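Local coordinates for protein putative glucarate dehydratase (Pseudomonas fluorescens, PDB 4IT1) that probably catalyses the magnesium-dependent dehydration of D-glucarate to 5-dehydro-4-deoxy-D-glucarate, as a member of the mandelate racemase/muconate lactonizing enzyme family, at residues A[41-52]-A[421-432]; A[165-173]-A[209-219]. All coordinates share one frame; numbering follows the deposited sequence.

Interaction 1: residues A[41-52]-A[421-432]. With TLA (L(+)-tartaric acid), chain F.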
# COMPACT_ATOMS: atom_id res chain seq x y z
N LEU A 41 -9.27 -28.58 -20.29
CA LEU A 41 -9.76 -29.33 -19.14
C LEU A 41 -9.24 -28.76 -17.82
O LEU A 41 -8.08 -28.34 -17.73
CB LEU A 41 -9.32 -30.78 -19.24
CG LEU A 41 -9.97 -31.69 -20.28
CD1 LEU A 41 -9.23 -33.02 -20.34
CD2 LEU A 41 -11.44 -31.92 -19.94
N ASN A 42 -10.10 -28.74 -16.81
CA ASN A 42 -9.71 -28.33 -15.45
C ASN A 42 -10.44 -29.13 -14.36
O ASN A 42 -11.15 -30.09 -14.66
CB ASN A 42 -9.90 -26.82 -15.26
CG ASN A 42 -11.36 -26.40 -15.26
OD1 ASN A 42 -12.22 -27.13 -14.77
ND2 ASN A 42 -11.63 -25.21 -15.78
N ALA A 43 -10.26 -28.72 -13.11
CA ALA A 43 -10.86 -29.41 -11.96
C ALA A 43 -12.39 -29.48 -12.05
O ALA A 43 -12.96 -30.55 -11.87
CB ALA A 43 -10.43 -28.73 -10.67
N SER A 44 -13.01 -28.34 -12.36
CA SER A 44 -14.45 -28.17 -12.46
C SER A 44 -15.09 -28.86 -13.67
O SER A 44 -16.24 -29.31 -13.60
CB SER A 44 -14.78 -26.68 -12.50
OG SER A 44 -14.47 -26.06 -11.27
N GLY A 45 -14.36 -28.92 -14.77
CA GLY A 45 -14.86 -29.58 -15.98
C GLY A 45 -14.04 -29.25 -17.21
O GLY A 45 -12.91 -29.73 -17.36
N ILE A 46 -14.61 -28.44 -18.10
CA ILE A 46 -13.99 -28.10 -19.38
C ILE A 46 -14.51 -26.78 -19.92
O ILE A 46 -15.69 -26.45 -19.76
CB ILE A 46 -14.21 -29.20 -20.45
CG1 ILE A 46 -13.31 -28.95 -21.67
CG2 ILE A 46 -15.68 -29.27 -20.86
CD1 ILE A 46 -13.15 -30.14 -22.60
N HIS A 47 -13.62 -26.04 -20.57
CA HIS A 47 -13.95 -24.76 -21.16
C HIS A 47 -14.99 -24.89 -22.26
O HIS A 47 -15.07 -25.90 -22.97
CB HIS A 47 -12.69 -24.10 -21.72
CG HIS A 47 -11.82 -23.47 -20.68
ND1 HIS A 47 -11.34 -22.18 -20.79
CD2 HIS A 47 -11.35 -23.94 -19.49
CE1 HIS A 47 -10.60 -21.90 -19.73
NE2 HIS A 47 -10.60 -22.95 -18.93
N GLU A 48 -15.80 -23.84 -22.38
CA GLU A 48 -16.73 -23.67 -23.49
C GLU A 48 -15.95 -23.19 -24.73
O GLU A 48 -14.89 -22.57 -24.60
CB GLU A 48 -17.78 -22.65 -23.09
CG GLU A 48 -18.80 -23.21 -22.11
CD GLU A 48 -19.46 -22.14 -21.27
OE1 GLU A 48 -20.59 -21.75 -21.61
OE2 GLU A 48 -18.84 -21.68 -20.29
N PRO A 49 -16.47 -23.47 -25.94
CA PRO A 49 -15.79 -23.01 -27.16
C PRO A 49 -15.62 -21.49 -27.22
O PRO A 49 -14.84 -21.00 -28.05
CB PRO A 49 -16.70 -23.50 -28.29
CG PRO A 49 -18.03 -23.73 -27.64
CD PRO A 49 -17.71 -24.21 -26.26
N PHE A 50 -16.32 -20.76 -26.35
CA PHE A 50 -16.10 -19.32 -26.22
C PHE A 50 -15.89 -18.90 -24.78
O PHE A 50 -16.27 -19.62 -23.85
CB PHE A 50 -17.23 -18.52 -26.88
CG PHE A 50 -17.41 -18.84 -28.34
CD1 PHE A 50 -16.65 -18.18 -29.31
CD2 PHE A 50 -18.30 -19.83 -28.75
CE1 PHE A 50 -16.79 -18.49 -30.65
CE2 PHE A 50 -18.44 -20.14 -30.09
CZ PHE A 50 -17.69 -19.47 -31.05
N ALA A 51 -15.26 -17.74 -24.61
CA ALA A 51 -15.01 -17.16 -23.30
C ALA A 51 -15.26 -15.66 -23.37
O ALA A 51 -14.98 -15.03 -24.39
CB ALA A 51 -13.59 -17.47 -22.84
N LEU A 52 -15.79 -15.09 -22.29
CA LEU A 52 -16.26 -13.71 -22.28
C LEU A 52 -15.28 -12.75 -21.61
O LEU A 52 -14.36 -13.18 -20.90
CB LEU A 52 -17.62 -13.62 -21.58
CG LEU A 52 -18.65 -14.73 -21.89
CD1 LEU A 52 -19.90 -14.57 -21.02
CD2 LEU A 52 -19.00 -14.76 -23.37
N CYS A 421 -22.69 -16.00 -29.71
CA CYS A 421 -22.17 -17.26 -29.14
C CYS A 421 -23.17 -17.96 -28.22
O CYS A 421 -23.14 -19.18 -28.09
CB CYS A 421 -20.82 -17.06 -28.44
SG CYS A 421 -20.89 -16.01 -26.97
N GLY A 422 -24.05 -17.17 -27.60
CA GLY A 422 -25.08 -17.72 -26.72
C GLY A 422 -24.57 -18.09 -25.34
O GLY A 422 -25.19 -18.90 -24.64
N ILE A 423 -23.45 -17.49 -24.94
CA ILE A 423 -22.92 -17.64 -23.58
C ILE A 423 -22.98 -16.29 -22.88
O ILE A 423 -22.49 -15.29 -23.41
CB ILE A 423 -21.48 -18.22 -23.57
CG1 ILE A 423 -21.41 -19.52 -24.37
CG2 ILE A 423 -21.00 -18.45 -22.14
CD1 ILE A 423 -20.02 -19.95 -24.78
N ARG A 424 -23.58 -16.25 -21.70
CA ARG A 424 -23.69 -15.01 -20.91
C ARG A 424 -23.03 -15.13 -19.53
O ARG A 424 -22.80 -14.11 -18.85
CB ARG A 424 -25.15 -14.56 -20.80
CG ARG A 424 -25.78 -14.11 -22.11
CD ARG A 424 -25.04 -12.93 -22.73
NE ARG A 424 -25.53 -12.60 -24.07
CZ ARG A 424 -25.15 -13.19 -25.20
NH1 ARG A 424 -24.25 -14.18 -25.18
NH2 ARG A 424 -25.67 -12.80 -26.35
N GLN A 425 -22.75 -16.37 -19.13
CA GLN A 425 -22.01 -16.68 -17.91
C GLN A 425 -21.25 -17.97 -18.13
O GLN A 425 -21.81 -18.94 -18.63
CB GLN A 425 -22.96 -16.86 -16.73
CG GLN A 425 -23.23 -15.58 -15.96
CD GLN A 425 -23.68 -15.85 -14.53
OE1 GLN A 425 -24.87 -15.75 -14.21
NE2 GLN A 425 -22.72 -16.21 -13.67
N ARG A 426 -19.98 -17.99 -17.75
CA ARG A 426 -19.14 -19.19 -17.91
C ARG A 426 -19.66 -20.34 -17.05
O ARG A 426 -20.07 -20.13 -15.92
CB ARG A 426 -17.70 -18.86 -17.55
CG ARG A 426 -16.77 -20.05 -17.45
CD ARG A 426 -15.43 -19.58 -16.93
NE ARG A 426 -14.46 -20.66 -16.80
CZ ARG A 426 -13.24 -20.50 -16.31
NH1 ARG A 426 -12.84 -19.30 -15.90
NH2 ARG A 426 -12.41 -21.53 -16.22
N ASP A 427 -19.61 -21.56 -17.61
CA ASP A 427 -20.01 -22.77 -16.90
C ASP A 427 -19.27 -24.00 -17.37
O ASP A 427 -19.78 -24.78 -18.18
CB ASP A 427 -21.51 -23.01 -17.02
CG ASP A 427 -22.07 -23.88 -15.89
OD1 ASP A 427 -21.34 -24.78 -15.38
OD2 ASP A 427 -23.24 -23.67 -15.51
N ASP A 428 -18.08 -24.21 -16.82
CA ASP A 428 -17.29 -25.39 -17.16
C ASP A 428 -18.01 -26.67 -16.74
O ASP A 428 -17.78 -27.75 -17.31
CB ASP A 428 -15.91 -25.32 -16.52
CG ASP A 428 -15.11 -24.09 -16.92
OD1 ASP A 428 -15.70 -23.08 -17.38
OD2 ASP A 428 -13.87 -24.12 -16.76
N VAL A 429 -18.88 -26.56 -15.74
CA VAL A 429 -19.58 -27.72 -15.19
C VAL A 429 -20.69 -28.17 -16.14
O VAL A 429 -20.74 -29.35 -16.50
CB VAL A 429 -20.16 -27.45 -13.77
CG1 VAL A 429 -20.72 -28.74 -13.19
CG2 VAL A 429 -19.10 -26.87 -12.85
N ARG A 430 -21.59 -27.26 -16.52
CA ARG A 430 -22.59 -27.58 -17.55
C ARG A 430 -21.90 -28.11 -18.81
O ARG A 430 -22.29 -29.14 -19.36
CB ARG A 430 -23.46 -26.38 -17.89
CG ARG A 430 -24.69 -26.77 -18.70
CD ARG A 430 -25.83 -25.75 -18.61
NE ARG A 430 -26.33 -25.52 -17.24
CZ ARG A 430 -26.88 -26.44 -16.45
NH1 ARG A 430 -27.30 -26.11 -15.24
NH2 ARG A 430 -27.01 -27.70 -16.86
N GLN A 431 -20.85 -27.40 -19.23
CA GLN A 431 -20.13 -27.77 -20.44
C GLN A 431 -19.62 -29.19 -20.37
O GLN A 431 -19.78 -29.95 -21.33
CB GLN A 431 -19.00 -26.77 -20.73
CG GLN A 431 -18.34 -26.94 -22.09
CD GLN A 431 -19.29 -26.77 -23.27
OE1 GLN A 431 -20.23 -25.97 -23.23
NE2 GLN A 431 -19.04 -27.53 -24.33
N MET A 432 -19.02 -29.58 -19.24
CA MET A 432 -18.54 -30.96 -19.10
C MET A 432 -19.69 -31.97 -19.18
O MET A 432 -19.48 -33.13 -19.57
CB MET A 432 -17.71 -31.16 -17.82
CG MET A 432 -17.11 -32.56 -17.64
SD MET A 432 -16.05 -33.19 -18.98
CE MET A 432 -14.50 -32.43 -18.54
O1 TLA F . -7.75 -20.59 -12.27
O11 TLA F . -9.64 -21.52 -11.78
C1 TLA F . -8.84 -21.06 -12.60
C2 TLA F . -9.18 -21.07 -14.04
O2 TLA F . -10.56 -21.29 -14.14
C3 TLA F . -8.49 -22.26 -14.67
O3 TLA F . -8.84 -23.41 -13.93
C4 TLA F . -9.02 -22.43 -16.04
O4 TLA F . -9.19 -21.42 -16.72
O41 TLA F . -9.33 -23.55 -16.41
O HOH W 1 -16.01 -28.24 -24.68
O HOH W 2 -22.51 -20.85 -19.98
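The loop 41-49 and the first residues of strand 50-60 pass along segment 421-432, nearest where the CA atoms of I46 and D428 are 4.8 Å apart; there I46 N makes a weak bond to D428 O, and D428 CA sends a CA-H...O contact back to I46 O. D428 carries the polar side of the contact. R426 grips its carboxylate side-on, NE to OD1 and NH2 to OD2, both on the syn side though tilted out of the carboxylate plane. OD2 also takes N42 ND2 at 2.7 Å, with the amide and carboxylate nearly coplanar. N42 ND2 and H47 NE2 each donate to tartrate O41 at 2.9 Å, while R426 NH2 reaches tartrate O2 at 2.8 Å; the three side chains form a polar wall around one end of the ligand. D37 accepts from the other ring nitrogen of H47 and so helps fix its rotation. E48, extended beyond CG, brings OE2 to the backbone N of D427, the N-cap of helix 428-433, in an almost straight bond (2.8 Å, 174°) that meets the carboxylate from above its plane. A water joins H47 O to Q431 NE2. Apolar contacts flank this network: M432 CE presses tightly on L41 CD2 (3.4 Å), and C421 CB lies over one face of the F50 ring, near its rim, with I423 CD1 at the ring's edge. The contact thus links the N-terminal domain to the C-terminal region: L52 and C421 pack on A34 of strand 25-36, F50 and L52 touch helix 408-421, and M432 rests on W439.

Interaction 2: residues A[165-173]-A[209-219]; sequences PFSAYLFFK and FKSIKLKAGTL
Two neighbouring parallel strands of the enolase-type barrel, 163-170 and 212-215, meet here, joined by a beta-alpha-beta crossover through helix 193-207. The ladder runs from A168 N to S211 O, through K213 N to A168 O and L170 N to K213 O (2.8 Å), to K215 N and L170 O (2.7 Å, 176°). Y169, K213 and K215 gather on the active-site side. K213 lies alongside Y169, its CG 4.0 Å from the ring centroid over one face, and its NZ forms a salt bridge with D369. CB of K215, the predicted proton acceptor, lies over one face of the F171 ring; with CG anti to the backbone N (chi1 179°) the chain runs on alongside that ring, and bends at chi2 and chi3 bring NZ to Y169 OH, to which it donates at 3.2 Å. A phenylalanine in place of Y169 would probably leave K215 NZ without this acceptor and the end of that side chain freer to turn. On the opposite face of the sheet from Y169 and K213, L170 CD1 meets I212 CG2 at 3.6 Å, and L170 packs against helices 193-207 and 221-234. S167 O sits above the centre of the F209 ring; L219 CD2 lies over a face of F172. Apolar side chains thus seal the sheet to its helices, whereas the other contacts are consistent with aromatic faces and a tyrosine hydroxyl helping to place K213 near E268 and K215 near D243.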
# COMPACT_ATOMS: atom_id res chain seq x y z
N PRO A 165 9.07 -11.68 -16.24
CA PRO A 165 9.07 -13.09 -16.66
C PRO A 165 7.69 -13.75 -16.52
O PRO A 165 6.86 -13.30 -15.71
CB PRO A 165 10.09 -13.75 -15.72
CG PRO A 165 10.12 -12.87 -14.51
CD PRO A 165 9.74 -11.48 -14.94
N PHE A 166 7.44 -14.78 -17.32
CA PHE A 166 6.18 -15.52 -17.30
C PHE A 166 6.46 -16.98 -17.53
O PHE A 166 7.50 -17.34 -18.09
CB PHE A 166 5.24 -15.02 -18.40
CG PHE A 166 4.48 -13.79 -18.03
CD1 PHE A 166 3.24 -13.88 -17.40
CD2 PHE A 166 4.99 -12.53 -18.32
CE1 PHE A 166 2.53 -12.74 -17.07
CE2 PHE A 166 4.28 -11.38 -17.99
CZ PHE A 166 3.04 -11.49 -17.36
N SER A 167 5.53 -17.83 -17.11
CA SER A 167 5.67 -19.26 -17.34
C SER A 167 4.80 -19.70 -18.51
O SER A 167 3.97 -18.93 -19.01
CB SER A 167 5.33 -20.06 -16.08
OG SER A 167 4.05 -19.74 -15.59
N ALA A 168 5.03 -20.92 -18.95
CA ALA A 168 4.16 -21.56 -19.92
C ALA A 168 3.05 -22.24 -19.13
O ALA A 168 3.33 -23.12 -18.31
CB ALA A 168 4.93 -22.58 -20.73
N TYR A 169 1.80 -21.80 -19.34
CA TYR A 169 0.65 -22.42 -18.67
C TYR A 169 0.08 -23.58 -19.49
O TYR A 169 -0.64 -23.37 -20.46
CB TYR A 169 -0.44 -21.38 -18.35
CG TYR A 169 -1.06 -21.56 -16.95
CD1 TYR A 169 -1.39 -22.84 -16.47
CD2 TYR A 169 -1.30 -20.47 -16.12
CE1 TYR A 169 -1.93 -23.02 -15.21
CE2 TYR A 169 -1.85 -20.64 -14.85
CZ TYR A 169 -2.16 -21.92 -14.40
OH TYR A 169 -2.71 -22.10 -13.15
N LEU A 170 0.43 -24.80 -19.07
CA LEU A 170 0.02 -26.02 -19.76
C LEU A 170 -1.31 -26.60 -19.26
O LEU A 170 -1.57 -26.62 -18.05
CB LEU A 170 1.08 -27.11 -19.57
CG LEU A 170 2.55 -26.88 -19.92
CD1 LEU A 170 3.29 -28.21 -19.84
CD2 LEU A 170 2.68 -26.26 -21.31
N PHE A 171 -2.10 -27.10 -20.20
CA PHE A 171 -3.40 -27.71 -19.93
C PHE A 171 -3.50 -29.06 -20.60
O PHE A 171 -2.97 -29.27 -21.69
CB PHE A 171 -4.51 -26.85 -20.51
CG PHE A 171 -4.78 -25.60 -19.74
CD1 PHE A 171 -4.02 -24.45 -19.96
CD2 PHE A 171 -5.81 -25.55 -18.80
CE1 PHE A 171 -4.28 -23.29 -19.25
CE2 PHE A 171 -6.07 -24.39 -18.09
CZ PHE A 171 -5.31 -23.25 -18.32
N PHE A 172 -4.21 -29.98 -19.95
CA PHE A 172 -4.76 -31.12 -20.68
C PHE A 172 -5.95 -30.59 -21.48
O PHE A 172 -6.62 -29.64 -21.06
CB PHE A 172 -5.17 -32.23 -19.72
CG PHE A 172 -4.02 -32.80 -18.94
CD1 PHE A 172 -3.19 -33.77 -19.49
CD2 PHE A 172 -3.75 -32.35 -17.65
CE1 PHE A 172 -2.12 -34.29 -18.77
CE2 PHE A 172 -2.69 -32.87 -16.92
CZ PHE A 172 -1.87 -33.85 -17.48
N LYS A 173 -6.17 -31.17 -22.66
CA LYS A 173 -7.27 -30.76 -23.52
C LYS A 173 -7.73 -31.91 -24.41
O LYS A 173 -6.97 -32.86 -24.64
CB LYS A 173 -6.89 -29.52 -24.37
CG LYS A 173 -5.84 -29.76 -25.46
CD LYS A 173 -5.37 -28.46 -26.12
CE LYS A 173 -6.42 -27.86 -27.04
NZ LYS A 173 -6.75 -28.74 -28.21
N PHE A 209 9.63 -19.18 -22.74
CA PHE A 209 9.33 -19.27 -21.31
C PHE A 209 10.41 -20.08 -20.58
O PHE A 209 10.85 -21.13 -21.08
CB PHE A 209 7.95 -19.90 -21.06
CG PHE A 209 6.78 -19.08 -21.56
CD1 PHE A 209 6.60 -17.76 -21.15
CD2 PHE A 209 5.84 -19.63 -22.43
CE1 PHE A 209 5.53 -17.01 -21.61
CE2 PHE A 209 4.75 -18.89 -22.88
CZ PHE A 209 4.60 -17.58 -22.47
N LYS A 210 10.82 -19.61 -19.41
CA LYS A 210 11.89 -20.26 -18.64
C LYS A 210 11.37 -21.08 -17.45
O LYS A 210 12.16 -21.68 -16.72
CB LYS A 210 12.94 -19.24 -18.19
CG LYS A 210 13.83 -18.75 -19.33
CD LYS A 210 14.77 -17.64 -18.90
CE LYS A 210 15.55 -17.11 -20.09
NZ LYS A 210 16.49 -16.02 -19.70
N SER A 211 10.05 -21.12 -17.29
CA SER A 211 9.40 -21.92 -16.25
C SER A 211 8.07 -22.50 -16.73
O SER A 211 7.48 -21.99 -17.68
CB SER A 211 9.19 -21.09 -14.99
OG SER A 211 8.60 -19.85 -15.30
N ILE A 212 7.61 -23.57 -16.08
CA ILE A 212 6.39 -24.25 -16.50
C ILE A 212 5.36 -24.47 -15.36
O ILE A 212 5.71 -24.96 -14.27
CB ILE A 212 6.70 -25.61 -17.17
CG1 ILE A 212 7.70 -25.44 -18.33
CG2 ILE A 212 5.43 -26.25 -17.69
CD1 ILE A 212 8.38 -26.73 -18.76
N LYS A 213 4.11 -24.09 -15.63
CA LYS A 213 2.98 -24.43 -14.74
C LYS A 213 1.95 -25.32 -15.43
O LYS A 213 1.36 -24.93 -16.46
CB LYS A 213 2.29 -23.17 -14.20
CG LYS A 213 1.10 -23.48 -13.30
CD LYS A 213 0.66 -22.27 -12.48
CE LYS A 213 1.57 -22.04 -11.29
NZ LYS A 213 1.47 -20.61 -10.86
N LEU A 214 1.70 -26.49 -14.86
CA LEU A 214 0.65 -27.38 -15.35
C LEU A 214 -0.69 -27.23 -14.60
O LEU A 214 -0.74 -27.30 -13.36
CB LEU A 214 1.11 -28.84 -15.29
CG LEU A 214 0.08 -29.89 -15.71
CD1 LEU A 214 -0.07 -29.94 -17.22
CD2 LEU A 214 0.46 -31.25 -15.15
N LYS A 215 -1.78 -27.03 -15.35
CA LYS A 215 -3.13 -27.06 -14.79
C LYS A 215 -3.53 -28.50 -14.46
O LYS A 215 -3.75 -29.31 -15.36
CB LYS A 215 -4.14 -26.45 -15.75
CG LYS A 215 -5.58 -26.49 -15.23
CD LYS A 215 -6.02 -25.16 -14.62
CE LYS A 215 -5.32 -24.85 -13.31
NZ LYS A 215 -5.60 -23.46 -12.84
N ALA A 216 -3.63 -28.81 -13.17
CA ALA A 216 -3.83 -30.19 -12.74
C ALA A 216 -5.19 -30.46 -12.09
O ALA A 216 -6.17 -29.74 -12.35
CB ALA A 216 -2.69 -30.63 -11.83
N GLY A 217 -5.26 -31.50 -11.26
CA GLY A 217 -6.50 -31.95 -10.65
C GLY A 217 -7.57 -32.19 -11.69
O GLY A 217 -8.75 -31.87 -11.48
N THR A 218 -7.16 -32.75 -12.82
CA THR A 218 -8.07 -33.00 -13.94
C THR A 218 -8.03 -34.47 -14.34
O THR A 218 -9.07 -35.08 -14.52
CB THR A 218 -7.73 -32.11 -15.15
OG1 THR A 218 -7.61 -30.75 -14.73
CG2 THR A 218 -8.83 -32.21 -16.18
N LEU A 219 -6.82 -35.01 -14.47
CA LEU A 219 -6.64 -36.43 -14.76
C LEU A 219 -6.20 -37.17 -13.49
O LEU A 219 -5.81 -36.53 -12.52
CB LEU A 219 -5.64 -36.62 -15.92
CG LEU A 219 -6.16 -36.75 -17.37
CD1 LEU A 219 -7.27 -35.78 -17.74
CD2 LEU A 219 -5.01 -36.64 -18.36
O HOH W 3 3.79 -19.42 -12.82
O HOH W 4 -1.74 -20.29 -11.35
O HOH W 5 -5.53 -29.64 -17.61

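Interaction 2 supplies lysines from the barrel and interaction 1 a loop that closes over them, so that together they border the pocket holding tartrate, probably picked up from the crystallisation liquor. K215 NZ makes a weak hydrogen bond to tartrate O3, while N42 and H47 bind the adjoining carboxylate and R426 the O2 hydroxyl. The side chain of N42 comes within about 4 Å of that of K215 and about 9 Å of the magnesium ion, itself about 4 Å from the K215 side chain. Although their centres are 19 Å apart, the contacts touch directly: L41 N probably hydrogen-bonds to F172 O at 3.0 Å, and L41 CB packs on T218 CG2. Along the chain, interaction 2 is nested inside interaction 1.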